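Local atomic coordinates of Thiol:disulfide interchange protein (Proteus mirabilis, PDB entry 4OD7), a protein that probably catalyses dithiol-disulfide exchange in the periplasm as a DsbA-type oxidoreductase that introduces disulfide bonds into folding proteins. Residues G8-V18 with D157-I167. The protein carries 1 engineered substitution. Sequence-based numbering, arbitrary orientation.
Sequences GKQYTNLSKPV and DGKYKMKNDGI
Thr12 and Lys161 grip each other twice through their backbones, N of Thr12 to O of Lys161 and N of Lys161 to O of Thr12, each at 2.7 Å, the mark of an antiparallel hydrogen-bonded pair. Single backbone hydrogen bonds flank this pair: one runs from Leu14 N to Lys159 O at 2.7 Å, the other from Lys163 N to Gln10 O at 3.0 Å, from well above the carbonyl plane. Beyond Leu14 the chain bows outward and returns at Val18, whose N donates a hydrogen bond to Gly158 O. The phenol rings of Tyr11 and Tyr160 lie side by side and point the same way, their planes at 81°; CE1 of Tyr11 comes within 3.3 Å of CD1 of Tyr160. Asn13 and Tyr160 share a face of the sheet, and CG of Lys159 lies over one face of the Tyr160 ring, offset toward the rim. Thr12 and Lys161 occupy the other face of the sheet, where Leu14, just past the strand end, crosses Lys161 at about a right angle, its CD1 3.5 Å from Lys161 CB. Lys163, with CG anti to its own N (chi1 -154°), lays its CD and CE along the carbonyls of Gly8 and Lys9 before NZ turns back to a salt bridge with Asp165 OD1. In this thioredoxin-like domain, strand 11-13 forms an outermost strand of the mixed sheet; strand 160-162 joins it to strand 153-156, while Tyr160 and Met162 pack on helix 172-187 through Leu186 and Tyr179.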
# COMPACT_ATOMS: atom_id res chain seq x y z
N GLY A 8 19.32 -6.05 -9.06
CA GLY A 8 19.61 -7.09 -8.09
C GLY A 8 20.05 -6.60 -6.72
O GLY A 8 20.01 -7.35 -5.75
N LYS A 9 20.42 -5.33 -6.60
CA LYS A 9 20.84 -4.79 -5.32
C LYS A 9 19.69 -4.08 -4.62
O LYS A 9 19.14 -4.60 -3.67
CB LYS A 9 22.01 -3.84 -5.48
CG LYS A 9 22.73 -3.70 -4.16
CD LYS A 9 23.63 -2.50 -4.10
CE LYS A 9 24.19 -2.36 -2.71
NZ LYS A 9 25.03 -3.54 -2.37
N GLN A 10 19.35 -2.88 -5.06
CA GLN A 10 18.25 -2.15 -4.46
C GLN A 10 16.94 -2.48 -5.16
O GLN A 10 15.93 -1.92 -4.78
CB GLN A 10 18.47 -0.64 -4.45
CG GLN A 10 19.64 -0.16 -3.62
CD GLN A 10 20.92 -0.11 -4.38
OE1 GLN A 10 21.03 -0.64 -5.48
NE2 GLN A 10 21.89 0.60 -3.83
N TYR A 11 16.94 -3.32 -6.19
CA TYR A 11 15.70 -3.61 -6.93
C TYR A 11 15.91 -4.79 -7.85
O TYR A 11 17.04 -5.20 -8.04
CB TYR A 11 15.27 -2.42 -7.79
CG TYR A 11 16.12 -2.22 -9.05
CD1 TYR A 11 15.70 -2.74 -10.28
CD2 TYR A 11 17.34 -1.53 -9.01
CE1 TYR A 11 16.47 -2.57 -11.44
CE2 TYR A 11 18.11 -1.36 -10.17
CZ TYR A 11 17.67 -1.88 -11.37
OH TYR A 11 18.43 -1.70 -12.52
N THR A 12 14.82 -5.32 -8.41
CA THR A 12 14.91 -6.39 -9.40
C THR A 12 13.96 -6.07 -10.56
O THR A 12 13.06 -5.26 -10.40
CB THR A 12 14.54 -7.78 -8.83
OG1 THR A 12 13.18 -7.85 -8.43
CG2 THR A 12 15.45 -8.15 -7.67
N ASN A 13 14.16 -6.69 -11.72
CA ASN A 13 13.32 -6.41 -12.89
C ASN A 13 12.05 -7.26 -12.87
O ASN A 13 12.13 -8.44 -12.57
CB ASN A 13 14.09 -6.70 -14.19
CG ASN A 13 15.21 -5.72 -14.47
OD1 ASN A 13 16.28 -6.11 -14.90
ND2 ASN A 13 14.98 -4.45 -14.21
N LEU A 14 10.88 -6.70 -13.14
CA LEU A 14 9.73 -7.59 -13.28
C LEU A 14 9.95 -8.45 -14.50
O LEU A 14 10.38 -7.93 -15.53
CB LEU A 14 8.43 -6.80 -13.39
CG LEU A 14 7.61 -6.60 -12.11
CD1 LEU A 14 8.30 -5.73 -11.11
CD2 LEU A 14 6.28 -5.98 -12.52
N SER A 15 9.62 -9.73 -14.42
CA SER A 15 9.79 -10.63 -15.56
C SER A 15 8.77 -10.35 -16.70
O SER A 15 9.06 -10.63 -17.85
CB SER A 15 9.73 -12.10 -15.11
OG SER A 15 8.47 -12.48 -14.57
N LYS A 16 7.60 -9.81 -16.37
CA LYS A 16 6.60 -9.43 -17.38
C LYS A 16 6.00 -8.09 -16.99
O LYS A 16 4.99 -8.04 -16.30
CB LYS A 16 5.48 -10.46 -17.50
CG LYS A 16 4.59 -10.28 -18.74
CD LYS A 16 3.44 -11.27 -18.74
CE LYS A 16 3.94 -12.71 -18.71
NZ LYS A 16 2.83 -13.70 -18.72
N PRO A 17 6.57 -7.00 -17.49
CA PRO A 17 6.18 -5.66 -17.04
C PRO A 17 4.75 -5.31 -17.31
O PRO A 17 4.09 -6.00 -18.07
CB PRO A 17 7.07 -4.73 -17.85
CG PRO A 17 7.65 -5.54 -18.93
CD PRO A 17 7.49 -6.98 -18.63
N VAL A 18 4.27 -4.29 -16.60
CA VAL A 18 2.89 -3.86 -16.72
C VAL A 18 2.81 -2.48 -17.36
O VAL A 18 3.22 -1.46 -16.79
CB VAL A 18 2.22 -3.81 -15.38
CG1 VAL A 18 0.78 -3.30 -15.54
CG2 VAL A 18 2.29 -5.19 -14.77
N ASP A 157 7.37 2.14 -12.51
CA ASP A 157 7.22 2.14 -13.97
C ASP A 157 6.76 0.81 -14.55
O ASP A 157 6.94 0.54 -15.75
CB ASP A 157 8.52 2.59 -14.63
CG ASP A 157 8.84 4.04 -14.33
OD1 ASP A 157 7.87 4.83 -14.19
OD2 ASP A 157 10.03 4.38 -14.22
N GLY A 158 6.10 0.01 -13.70
CA GLY A 158 5.62 -1.31 -14.07
C GLY A 158 6.74 -2.27 -14.43
O GLY A 158 6.48 -3.33 -14.99
N LYS A 159 7.97 -1.91 -14.09
CA LYS A 159 9.16 -2.62 -14.60
C LYS A 159 10.19 -2.98 -13.51
O LYS A 159 10.86 -4.00 -13.63
CB LYS A 159 9.85 -1.84 -15.75
CG LYS A 159 10.64 -0.60 -15.39
CD LYS A 159 11.29 -0.00 -16.66
CE LYS A 159 11.06 1.51 -16.78
NZ LYS A 159 11.83 2.19 -17.89
N TYR A 160 10.33 -2.16 -12.46
CA TYR A 160 11.33 -2.42 -11.42
C TYR A 160 10.67 -2.72 -10.08
O TYR A 160 9.91 -1.91 -9.59
CB TYR A 160 12.27 -1.23 -11.21
CG TYR A 160 12.95 -0.68 -12.46
CD1 TYR A 160 13.87 -1.45 -13.16
CD2 TYR A 160 12.68 0.61 -12.92
CE1 TYR A 160 14.52 -0.96 -14.28
CE2 TYR A 160 13.33 1.11 -14.06
CZ TYR A 160 14.25 0.32 -14.73
OH TYR A 160 14.90 0.78 -15.87
N LYS A 161 10.99 -3.86 -9.49
CA LYS A 161 10.52 -4.18 -8.15
C LYS A 161 11.57 -3.86 -7.10
O LYS A 161 12.68 -4.41 -7.10
CB LYS A 161 10.08 -5.64 -8.08
CG LYS A 161 9.45 -6.02 -6.77
CD LYS A 161 9.02 -7.46 -6.74
CE LYS A 161 7.68 -7.56 -7.52
NZ LYS A 161 6.95 -8.86 -7.47
N MET A 162 11.21 -2.95 -6.21
CA MET A 162 12.06 -2.61 -5.06
C MET A 162 12.48 -3.82 -4.23
O MET A 162 11.70 -4.74 -4.02
CB MET A 162 11.37 -1.63 -4.14
CG MET A 162 11.13 -0.30 -4.74
SD MET A 162 12.61 0.59 -5.19
CE MET A 162 13.43 1.00 -3.66
N LYS A 163 13.74 -3.81 -3.84
CA LYS A 163 14.31 -4.79 -2.93
C LYS A 163 14.50 -4.17 -1.56
O LYS A 163 15.50 -3.52 -1.30
CB LYS A 163 15.64 -5.28 -3.47
CG LYS A 163 15.99 -6.65 -3.02
CD LYS A 163 17.20 -7.18 -3.76
CE LYS A 163 18.31 -7.54 -2.77
NZ LYS A 163 18.11 -8.83 -2.09
N ASN A 164 13.49 -4.34 -0.70
CA ASN A 164 13.41 -3.64 0.58
C ASN A 164 14.55 -4.04 1.51
O ASN A 164 14.92 -3.27 2.41
CB ASN A 164 12.04 -3.84 1.24
CG ASN A 164 10.90 -3.15 0.49
OD1 ASN A 164 11.08 -2.64 -0.60
ND2 ASN A 164 9.70 -3.20 1.05
N ASP A 165 15.05 -5.26 1.33
CA ASP A 165 16.18 -5.77 2.12
C ASP A 165 17.48 -5.47 1.40
O ASP A 165 18.51 -6.02 1.72
CB ASP A 165 16.04 -7.28 2.38
CG ASP A 165 16.43 -8.13 1.22
OD1 ASP A 165 16.42 -7.69 0.11
OD2 ASP A 165 16.68 -9.33 1.42
N GLY A 166 17.42 -4.60 0.41
CA GLY A 166 18.55 -4.25 -0.40
C GLY A 166 18.92 -2.79 -0.21
O GLY A 166 19.92 -2.31 -0.77
N ILE A 167 18.12 -2.09 0.58
CA ILE A 167 18.42 -0.72 0.98
C ILE A 167 19.09 -0.72 2.35
O ILE A 167 18.63 -1.39 3.27
CB ILE A 167 17.14 0.14 1.00
CG1 ILE A 167 16.69 0.38 -0.43
CG2 ILE A 167 17.38 1.49 1.63
CD1 ILE A 167 15.31 0.77 -0.53